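Local coordinates for molinate hydrolase (Gulosibacter molinativorax, PDB 4UB9), which hydrolyses the thiocarbamate pesticide molinate and belongs to the zinc-binding enzymes of the amidohydrolase family, at residues V328-I333 / Q406-K411; T332-A337 / E389-P394; D400-M405 / N460-S465. All blocks are in the same frame, centred on the assembly; numbering follows the deposited sequence.

Contact 1 (V328-I333 / Q406-K411); sequences VQPTTI and QAMVEK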
loop_
_atom_site.group_PDB
_atom_site.type_symbol
_atom_site.label_atom_id
_atom_site.label_comp_id
_atom_site.label_asym_id
_atom_site.label_seq_id
_atom_site.Cartn_x
_atom_site.Cartn_y
_atom_site.Cartn_z
ATOM N N VAL A 328 17.303 -22.217 -19.657
ATOM C CA VAL A 328 16.664 -22.486 -18.367
ATOM C C VAL A 328 17.474 -21.813 -17.304
ATOM O O VAL A 328 18.638 -21.474 -17.527
ATOM C CB VAL A 328 16.555 -23.961 -18.041
ATOM C CG1 VAL A 328 15.793 -24.676 -19.139
ATOM C CG2 VAL A 328 17.925 -24.561 -17.891
ATOM N N GLN A 329 16.794 -21.501 -16.208
ATOM C CA GLN A 329 17.378 -20.657 -15.131
ATOM C C GLN A 329 17.121 -21.348 -13.821
ATOM O O GLN A 329 16.052 -21.207 -13.237
ATOM C CB GLN A 329 16.801 -19.257 -15.110
ATOM C CG GLN A 329 17.266 -18.483 -16.328
ATOM C CD GLN A 329 16.616 -17.131 -16.490
ATOM O OE1 GLN A 329 16.091 -16.557 -15.542
ATOM N NE2 GLN A 329 16.682 -16.614 -17.682
ATOM N N PRO A 330 18.075 -22.184 -13.414
ATOM C CA PRO A 330 17.905 -22.959 -12.238
ATOM C C PRO A 330 18.537 -22.308 -11.034
ATOM O O PRO A 330 19.251 -21.316 -11.092
ATOM C CB PRO A 330 18.665 -24.217 -12.586
ATOM C CG PRO A 330 19.857 -23.662 -13.289
ATOM C CD PRO A 330 19.314 -22.551 -14.127
ATOM N N THR A 331 18.303 -22.986 -9.954
ATOM C CA THR A 331 18.698 -22.567 -8.674
ATOM C C THR A 331 19.413 -23.774 -8.035
ATOM O O THR A 331 19.042 -24.918 -8.271
ATOM C CB THR A 331 17.412 -22.170 -7.983
ATOM O OG1 THR A 331 17.675 -21.146 -7.033
ATOM C CG2 THR A 331 16.743 -23.330 -7.437
ATOM N N THR A 332 20.496 -23.528 -7.314
ATOM C CA THR A 332 21.223 -24.611 -6.654
ATOM C C THR A 332 20.410 -25.146 -5.507
ATOM O O THR A 332 19.466 -24.518 -5.024
ATOM C CB THR A 332 22.568 -24.165 -6.087
ATOM O OG1 THR A 332 22.370 -23.158 -5.096
ATOM C CG2 THR A 332 23.471 -23.628 -7.156
ATOM N N ILE A 333 20.790 -26.307 -5.029
ATOM C CA ILE A 333 20.098 -26.905 -3.863
ATOM C C ILE A 333 20.069 -25.976 -2.655
ATOM O O ILE A 333 19.045 -25.785 -2.028
ATOM C CB ILE A 333 20.791 -28.227 -3.466
ATOM C CG1 ILE A 333 20.464 -29.293 -4.531
ATOM C CG2 ILE A 333 20.345 -28.695 -2.077
ATOM C CD1 ILE A 333 21.436 -30.459 -4.556
ATOM N N GLN A 406 27.037 -25.358 -11.949
ATOM C CA GLN A 406 26.952 -26.150 -10.700
ATOM C C GLN A 406 25.541 -26.657 -10.463
ATOM O O GLN A 406 25.334 -27.843 -10.200
ATOM C CB GLN A 406 27.429 -25.284 -9.503
ATOM C CG GLN A 406 27.326 -26.017 -8.180
ATOM C CD GLN A 406 27.734 -25.154 -7.007
ATOM O OE1 GLN A 406 28.581 -24.281 -7.129
ATOM N NE2 GLN A 406 27.082 -25.354 -5.901
ATOM N N ALA A 407 24.544 -25.757 -10.572
ATOM C CA ALA A 407 23.137 -26.156 -10.318
ATOM C C ALA A 407 22.695 -27.248 -11.281
ATOM O O ALA A 407 21.971 -28.168 -10.926
ATOM C CB ALA A 407 22.215 -24.981 -10.461
ATOM N N MET A 408 23.095 -27.103 -12.539
ATOM C CA MET A 408 22.638 -28.059 -13.565
ATOM C C MET A 408 23.251 -29.451 -13.294
ATOM O O MET A 408 22.567 -30.445 -13.315
ATOM C CB MET A 408 22.957 -27.528 -14.969
ATOM C CG MET A 408 22.075 -26.337 -15.372
ATOM S SD MET A 408 20.295 -26.714 -15.360
ATOM C CE MET A 408 20.076 -27.230 -17.050
ATOM N N VAL A 409 24.544 -29.460 -13.003
ATOM C CA VAL A 409 25.253 -30.670 -12.679
ATOM C C VAL A 409 24.651 -31.312 -11.445
ATOM O O VAL A 409 24.449 -32.505 -11.440
ATOM C CB VAL A 409 26.738 -30.409 -12.490
ATOM C CG1 VAL A 409 27.445 -31.646 -11.924
ATOM C CG2 VAL A 409 27.345 -30.017 -13.830
ATOM N N GLU A 410 24.305 -30.540 -10.410
ATOM C CA GLU A 410 23.547 -31.105 -9.239
ATOM C C GLU A 410 22.269 -31.830 -9.651
ATOM O O GLU A 410 21.808 -32.727 -8.988
ATOM C CB GLU A 410 23.111 -30.022 -8.231
ATOM C CG GLU A 410 24.229 -29.360 -7.433
ATOM C CD GLU A 410 23.770 -28.150 -6.591
ATOM O OE1 GLU A 410 22.566 -27.784 -6.598
ATOM O OE2 GLU A 410 24.660 -27.536 -5.969
ATOM N N LYS A 411 21.658 -31.375 -10.714
ATOM C CA LYS A 411 20.429 -31.997 -11.177
ATOM C C LYS A 411 20.672 -33.124 -12.160
ATOM O O LYS A 411 19.738 -33.606 -12.775
ATOM C CB LYS A 411 19.543 -30.963 -11.865
ATOM C CG LYS A 411 19.033 -29.891 -10.926
ATOM C CD LYS A 411 18.282 -28.840 -11.720
ATOM C CE LYS A 411 18.517 -27.446 -11.177
ATOM N NZ LYS A 411 17.852 -27.269 -9.885
HETATM O O HOH W 1 15.940 -25.074 -10.288
#

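Contact 2 (T332-A337 / E389-P394); sequences TIAQQA and ELHERP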
loop_
_atom_site.group_PDB
_atom_site.type_symbol
_atom_site.label_atom_id
_atom_site.label_comp_id
_atom_site.label_asym_id
_atom_site.label_seq_id
_atom_site.Cartn_x
_atom_site.Cartn_y
_atom_site.Cartn_z
ATOM N N THR A 332 20.496 -23.528 -7.314
ATOM C CA THR A 332 21.223 -24.611 -6.654
ATOM C C THR A 332 20.410 -25.146 -5.507
ATOM O O THR A 332 19.466 -24.518 -5.024
ATOM C CB THR A 332 22.568 -24.165 -6.087
ATOM O OG1 THR A 332 22.370 -23.158 -5.096
ATOM C CG2 THR A 332 23.471 -23.628 -7.156
ATOM N N ILE A 333 20.790 -26.307 -5.029
ATOM C CA ILE A 333 20.098 -26.905 -3.863
ATOM C C ILE A 333 20.069 -25.976 -2.655
ATOM O O ILE A 333 19.045 -25.785 -2.028
ATOM C CB ILE A 333 20.791 -28.227 -3.466
ATOM C CG1 ILE A 333 20.464 -29.293 -4.531
ATOM C CG2 ILE A 333 20.345 -28.695 -2.077
ATOM C CD1 ILE A 333 21.436 -30.459 -4.556
ATOM N N ALA A 334 21.222 -25.372 -2.380
ATOM C CA ALA A 334 21.396 -24.517 -1.214
ATOM C C ALA A 334 20.632 -23.198 -1.338
ATOM O O ALA A 334 19.921 -22.774 -0.429
ATOM C CB ALA A 334 22.860 -24.229 -0.987
ATOM N N GLN A 335 20.765 -22.562 -2.499
ATOM C CA GLN A 335 20.041 -21.303 -2.773
ATOM C C GLN A 335 18.535 -21.505 -2.657
ATOM O O GLN A 335 17.830 -20.747 -1.994
ATOM C CB GLN A 335 20.442 -20.740 -4.140
ATOM C CG GLN A 335 19.599 -19.579 -4.613
ATOM C CD GLN A 335 19.695 -18.330 -3.734
ATOM O OE1 GLN A 335 20.741 -18.010 -3.123
ATOM N NE2 GLN A 335 18.608 -17.583 -3.711
ATOM N N GLN A 336 18.055 -22.570 -3.257
ATOM C CA GLN A 336 16.618 -22.854 -3.235
ATOM C C GLN A 336 16.152 -23.176 -1.853
ATOM O O GLN A 336 15.014 -22.886 -1.474
ATOM C CB GLN A 336 16.252 -24.047 -4.174
ATOM C CG GLN A 336 14.728 -24.266 -4.324
ATOM C CD GLN A 336 13.936 -23.041 -4.883
ATOM O OE1 GLN A 336 12.835 -22.711 -4.416
ATOM N NE2 GLN A 336 14.493 -22.393 -5.878
ATOM N N ALA A 337 16.986 -23.904 -1.129
ATOM C CA ALA A 337 16.635 -24.232 0.269
ATOM C C ALA A 337 16.559 -22.950 1.111
ATOM O O ALA A 337 15.725 -22.835 2.004
ATOM C CB ALA A 337 17.655 -25.181 0.867
ATOM N N GLU A 389 21.009 -15.449 1.184
ATOM C CA GLU A 389 20.541 -14.839 -0.051
ATOM C C GLU A 389 21.677 -14.704 -1.026
ATOM O O GLU A 389 21.488 -14.896 -2.235
ATOM C CB GLU A 389 19.900 -13.469 0.185
ATOM C CG GLU A 389 19.290 -12.856 -1.090
ATOM C CD GLU A 389 18.296 -11.713 -0.843
ATOM O OE1 GLU A 389 18.022 -11.358 0.317
ATOM O OE2 GLU A 389 17.793 -11.160 -1.823
ATOM N N LEU A 390 22.834 -14.300 -0.517
ATOM C CA LEU A 390 23.980 -14.061 -1.388
ATOM C C LEU A 390 24.617 -15.322 -1.862
ATOM O O LEU A 390 25.218 -15.353 -2.925
ATOM C CB LEU A 390 25.056 -13.287 -0.679
ATOM C CG LEU A 390 24.770 -11.796 -0.542
ATOM C CD1 LEU A 390 25.689 -11.198 0.536
ATOM C CD2 LEU A 390 24.952 -11.087 -1.873
ATOM N N HIS A 391 24.526 -16.355 -1.051
ATOM C CA HIS A 391 25.223 -17.607 -1.328
ATOM C C HIS A 391 24.596 -18.325 -2.528
ATOM O O HIS A 391 23.463 -18.803 -2.466
ATOM C CB HIS A 391 25.203 -18.527 -0.099
ATOM C CG HIS A 391 25.899 -19.830 -0.309
ATOM N ND1 HIS A 391 27.257 -19.923 -0.536
ATOM C CD2 HIS A 391 25.431 -21.104 -0.305
ATOM C CE1 HIS A 391 27.592 -21.188 -0.712
ATOM N NE2 HIS A 391 26.505 -21.924 -0.557
ATOM N N GLU A 392 25.355 -18.392 -3.593
ATOM C CA GLU A 392 24.913 -19.027 -4.848
ATOM C C GLU A 392 23.662 -18.330 -5.393
ATOM O O GLU A 392 22.747 -18.952 -5.917
ATOM C CB GLU A 392 24.701 -20.535 -4.659
ATOM C CG GLU A 392 26.028 -21.284 -4.477
ATOM C CD GLU A 392 25.903 -22.738 -4.032
ATOM O OE1 GLU A 392 24.761 -23.299 -3.917
ATOM O OE2 GLU A 392 26.985 -23.290 -3.703
ATOM N N ARG A 393 23.687 -17.006 -5.289
ATOM C CA ARG A 393 22.640 -16.183 -5.841
ATOM C C ARG A 393 22.701 -16.322 -7.358
ATOM O O ARG A 393 23.747 -16.124 -7.955
ATOM C CB ARG A 393 22.827 -14.725 -5.458
ATOM C CG ARG A 393 21.592 -13.906 -5.771
ATOM C CD ARG A 393 21.545 -12.522 -5.134
ATOM N NE ARG A 393 22.072 -11.557 -6.082
ATOM C CZ ARG A 393 21.365 -10.671 -6.742
ATOM N NH1 ARG A 393 20.069 -10.536 -6.542
ATOM N NH2 ARG A 393 21.989 -9.913 -7.604
ATOM N N PRO A 394 21.572 -16.592 -8.000
ATOM C CA PRO A 394 21.639 -16.831 -9.448
ATOM C C PRO A 394 21.824 -15.596 -10.311
ATOM O O PRO A 394 22.237 -15.724 -11.463
ATOM C CB PRO A 394 20.309 -17.545 -9.754
ATOM C CG PRO A 394 19.417 -17.222 -8.621
ATOM C CD PRO A 394 20.270 -16.952 -7.431
HETATM O O HOH W 2 21.606 -21.065 -7.314
#

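Contact 3 (D400-M405 / N460-S465); sequences DHFVWM and NMRTLS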
loop_
_atom_site.group_PDB
_atom_site.type_symbol
_atom_site.label_atom_id
_atom_site.label_comp_id
_atom_site.label_asym_id
_atom_site.label_seq_id
_atom_site.Cartn_x
_atom_site.Cartn_y
_atom_site.Cartn_z
ATOM N N ASP A 400 27.372 -15.793 -11.906
ATOM C CA ASP A 400 26.102 -16.418 -12.215
ATOM C C ASP A 400 26.232 -17.657 -13.149
ATOM O O ASP A 400 25.538 -18.638 -12.967
ATOM C CB ASP A 400 25.205 -15.401 -12.880
ATOM C CG ASP A 400 25.852 -14.773 -14.158
ATOM O OD1 ASP A 400 26.999 -14.246 -14.098
ATOM O OD2 ASP A 400 25.201 -14.811 -15.233
ATOM N N HIS A 401 27.128 -17.577 -14.121
ATOM C CA HIS A 401 27.401 -18.697 -15.007
ATOM C C HIS A 401 28.014 -19.916 -14.276
ATOM O O HIS A 401 27.634 -21.069 -14.562
ATOM C CB HIS A 401 28.223 -18.293 -16.227
ATOM C CG HIS A 401 29.559 -17.713 -15.908
ATOM N ND1 HIS A 401 29.743 -16.705 -14.992
ATOM C CD2 HIS A 401 30.769 -17.912 -16.478
ATOM C CE1 HIS A 401 31.015 -16.353 -14.963
ATOM N NE2 HIS A 401 31.663 -17.070 -15.857
ATOM N N PHE A 402 28.949 -19.670 -13.350
ATOM C CA PHE A 402 29.529 -20.747 -12.530
ATOM C C PHE A 402 28.456 -21.430 -11.706
ATOM O O PHE A 402 28.314 -22.628 -11.694
ATOM C CB PHE A 402 30.608 -20.245 -11.571
ATOM C CG PHE A 402 31.758 -19.510 -12.231
ATOM C CD1 PHE A 402 32.397 -20.003 -13.361
ATOM C CD2 PHE A 402 32.224 -18.312 -11.687
ATOM C CE1 PHE A 402 33.431 -19.298 -13.963
ATOM C CE2 PHE A 402 33.287 -17.628 -12.276
ATOM C CZ PHE A 402 33.879 -18.112 -13.424
ATOM N N VAL A 403 27.601 -20.633 -11.124
ATOM C CA VAL A 403 26.494 -21.159 -10.338
ATOM C C VAL A 403 25.515 -21.979 -11.178
ATOM O O VAL A 403 24.954 -22.999 -10.723
ATOM C CB VAL A 403 25.738 -20.016 -9.624
ATOM C CG1 VAL A 403 24.509 -20.534 -8.869
ATOM C CG2 VAL A 403 26.684 -19.315 -8.650
ATOM N N TRP A 404 25.252 -21.506 -12.381
ATOM C CA TRP A 404 24.313 -22.199 -13.310
ATOM C C TRP A 404 24.799 -23.626 -13.600
ATOM O O TRP A 404 24.077 -24.604 -13.452
ATOM C CB TRP A 404 24.216 -21.403 -14.630
ATOM C CG TRP A 404 23.161 -21.867 -15.598
ATOM C CD1 TRP A 404 21.941 -21.308 -15.795
ATOM C CD2 TRP A 404 23.265 -22.943 -16.520
ATOM N NE1 TRP A 404 21.276 -21.965 -16.799
ATOM C CE2 TRP A 404 22.067 -22.980 -17.253
ATOM C CE3 TRP A 404 24.266 -23.880 -16.806
ATOM C CZ2 TRP A 404 21.829 -23.918 -18.239
ATOM C CZ3 TRP A 404 24.039 -24.802 -17.794
ATOM C CH2 TRP A 404 22.824 -24.819 -18.507
ATOM N N MET A 405 26.064 -23.685 -13.977
ATOM C CA MET A 405 26.739 -24.956 -14.269
ATOM C C MET A 405 26.722 -25.892 -13.097
ATOM O O MET A 405 26.312 -27.040 -13.188
ATOM C CB MET A 405 28.150 -24.696 -14.719
ATOM C CG MET A 405 28.194 -24.274 -16.184
ATOM S SD MET A 405 29.859 -24.054 -16.807
ATOM C CE MET A 405 29.650 -23.070 -18.271
ATOM N N ASN A 460 35.393 -26.193 -10.542
ATOM C CA ASN A 460 36.707 -25.783 -11.090
ATOM C C ASN A 460 36.656 -24.800 -12.237
ATOM O O ASN A 460 37.685 -24.244 -12.660
ATOM C CB ASN A 460 37.537 -26.986 -11.533
ATOM C CG ASN A 460 38.047 -27.796 -10.356
ATOM O OD1 ASN A 460 38.376 -27.250 -9.319
ATOM N ND2 ASN A 460 38.125 -29.101 -10.530
ATOM N N MET A 461 35.464 -24.575 -12.740
ATOM C CA MET A 461 35.262 -23.499 -13.733
ATOM C C MET A 461 35.703 -22.142 -13.178
ATOM O O MET A 461 36.104 -21.248 -13.934
ATOM C CB MET A 461 33.794 -23.418 -14.165
ATOM C CG MET A 461 33.303 -24.573 -15.037
ATOM S SD MET A 461 34.131 -24.620 -16.626
ATOM C CE MET A 461 33.669 -23.044 -17.359
ATOM N N ARG A 462 35.659 -22.028 -11.862
ATOM C CA ARG A 462 36.078 -20.790 -11.203
ATOM C C ARG A 462 37.596 -20.571 -11.211
ATOM O O ARG A 462 38.032 -19.507 -10.876
ATOM C CB ARG A 462 35.595 -20.748 -9.770
ATOM C CG ARG A 462 34.092 -20.626 -9.646
ATOM C CD ARG A 462 33.646 -20.895 -8.212
ATOM N NE ARG A 462 32.193 -20.767 -8.014
ATOM C CZ ARG A 462 31.529 -19.619 -7.850
ATOM N NH1 ARG A 462 32.165 -18.474 -7.881
ATOM N NH2 ARG A 462 30.225 -19.625 -7.646
ATOM N N THR A 463 38.385 -21.581 -11.549
ATOM C CA THR A 463 39.855 -21.525 -11.330
ATOM C C THR A 463 40.558 -20.807 -12.477
ATOM O O THR A 463 41.626 -21.229 -12.929
ATOM C CB THR A 463 40.480 -22.920 -11.116
ATOM O OG1 THR A 463 40.346 -23.686 -12.324
ATOM C CG2 THR A 463 39.803 -23.644 -9.979
ATOM N N LEU A 464 39.999 -19.669 -12.880
ATOM C CA LEU A 464 40.558 -18.886 -14.001
ATOM C C LEU A 464 41.953 -18.341 -13.760
ATOM O O LEU A 464 42.167 -17.668 -12.797
ATOM C CB LEU A 464 39.696 -17.672 -14.297
ATOM C CG LEU A 464 38.411 -17.905 -15.067
ATOM C CD1 LEU A 464 37.542 -16.655 -14.952
ATOM C CD2 LEU A 464 38.736 -18.205 -16.517
ATOM N N SER A 465 42.858 -18.615 -14.683
ATOM C CA SER A 465 44.233 -18.098 -14.665
ATOM C C SER A 465 44.454 -17.059 -15.690
ATOM O O SER A 465 45.218 -16.153 -15.474
ATOM C CB SER A 465 45.252 -19.182 -15.051
ATOM O OG SER A 465 45.320 -20.165 -14.070
#

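Contact 1 (V328-I333 / Q406-K411)
Ile333 gives its backbone N-H to Glu410, the N lying 2.8 Å from OE1 in a nearly straight bond of 163°. The N-H reaches OE1 on the syn side, somewhat above the carboxylate plane. It belongs to the first residue of helix 333-341, entered here by the loop after strand 326-328, consistent with a beta-to-alpha connection of the family's TIM-barrel fold. Glutamate suits this place, since a carboxylate should be favoured by the positive end of the helix dipole. One turn back on its own helix, Gln406 NE2 donates to Glu410 OE2 at 3.3 Å, OE2 lying in the plane of the Gln406 amide; NE2 also bonds to Glu392. Both carboxylate oxygens are thus engaged, which limits rotation of the group. A leucine in place of Glu410 would probably leave the Ile333 N-H without its acceptor and Gln406 with one partner fewer.

Lys411 NZ donates a hydrogen bond to Thr331 O at 3.1 Å, in the carbonyl plane. The ammonium also bonds to His355 and to a water 2.9 Å from NZ that takes the Thr331 N-H as well. The long lysine chain passes Pro330 on its way, CE lying 3.5 Å from CB of the proline. Farther inward the contact is apolar. Ala407, small enough to let the backbones come close, sets its CB 3.8 Å from Thr332 CG2. Met408, bent at chi2 (-59°) and chi3, crosses Pro330 at about a right angle with SD 3.7 Å from CG, and its CE ends 3.5 Å from Val328 CG2.

Contact 2 (T332-A337 / E389-P394)
Thr332 donates a hydrogen bond to Glu392: OG1 lies 2.7 Å from OE1, on the carboxylate's anti side and 18° out of its plane. The same OG1 accepts the backbone N-H of Gln335, 3.1 Å from that N. With chi1 at 62°, OG1 is turned between the backbone N and the carbonyl carbon, where it can serve both partners. Glutamate suits the place: its carboxylate has two oxygens to share, OE1 for this hydroxyl and OE2 for Gln406. A water adds an indirect link, accepting from Thr332 N at 2.7 Å and donating to Glu392 O at 2.8 Å.

Thr332 is the N-cap of helix 333-341, and the acid that holds its hydroxyl comes from a type II beta turn, Leu390 to Arg393, that begins on the last residue of helix 387-390. Glu392 occupies the third position of that turn with positive phi, 60°.

Packing contacts flank the polar pair. The aliphatic part of Gln335, bent at chi2, crosses the Pro394 ring at about a right angle, CG lying 3.9 Å from CD. Ala334 sets its methyl at the edge of the His391 imidazole, CB 4.1 Å from CD2; Glu392 CG lies over one face of that ring.

Contact 3 (D400-M405 / N460-S465)
Helix 400-410 packs here against the 3-10 turn and the start of strand 464-469, a strand paired antiparallel with 447-450. Phe402 is the side chain around which the contact is built. Its ring lies beneath Arg462, whose CG stands 3.9 Å from the ring centroid and 24° off the normal, a CH-pi contact over the face. On the opposite face lies His401 NE2, which also bonds to Gly136 O. Leu464 comes at the ring edge, CD1 being 4.2 Å from CZ, and Met461 adds its CB at 3.8 Å from CD1. The carbonyl O of Met461 lies 3.3 Å from Phe402 CE1. A flat aromatic ring suits this place because both faces and its edge find partners.

Arg462 serves in two ways. Its chain, extended from CG to NE, carries the guanidinium past the ring to lie over Phe402 CB; the ring and guanidinium planes are 47° apart, so the two do not stack. Beyond, Arg462 NH2 comes 3.7 Å from Val403 CG2, and NH1 forms a salt bridge with Glu399, just before the helix. An arginine thus combines an apolar stem for the ring with a charge for the acid.

Met405 and Met461 cross at about a right angle, SD of Met405 lying 3.9 Å from CG of Met461. Met461, bent at chi2 and chi3, curls its flexible chain across the extended one of Met405, and the pair meets helix 415-421 at Ala418 and Ile419. Within the turn, Thr463 OG1 donates to Asn460 O at 2.7 Å, and Thr463 is the centre of an inverse gamma turn. Held by packing, without a hydrogen bond across it, the contact sets a helix against a 3-10 segment that leads into an antiparallel strand, in a protein of the amidohydrolase (TIM-barrel) family.

The three contacts lie close together: the centres of contact 1 and contact 2 are about 10 Å apart, those of contact 1 and contact 3 about 13 Å, and those of contact 2 and contact 3 about 15 Å. Contacts 1 and 2 share Thr332 and Ile333 at the head of helix 333-341; contacts 1 and 3 use successive parts of helix 400-410. Both segments of contact 2 precede those of contact 3, whereas 400-405 of contact 3 falls between the two segments of contact 1. Trp404 NE1 bonds to Val328 O, tying 1 to 3. Helix 400-410 therefore lies between the loop after strand 326-328, near zinc ligand His302, and the 3-10 segment and strand start at 460-465, away from the metal site.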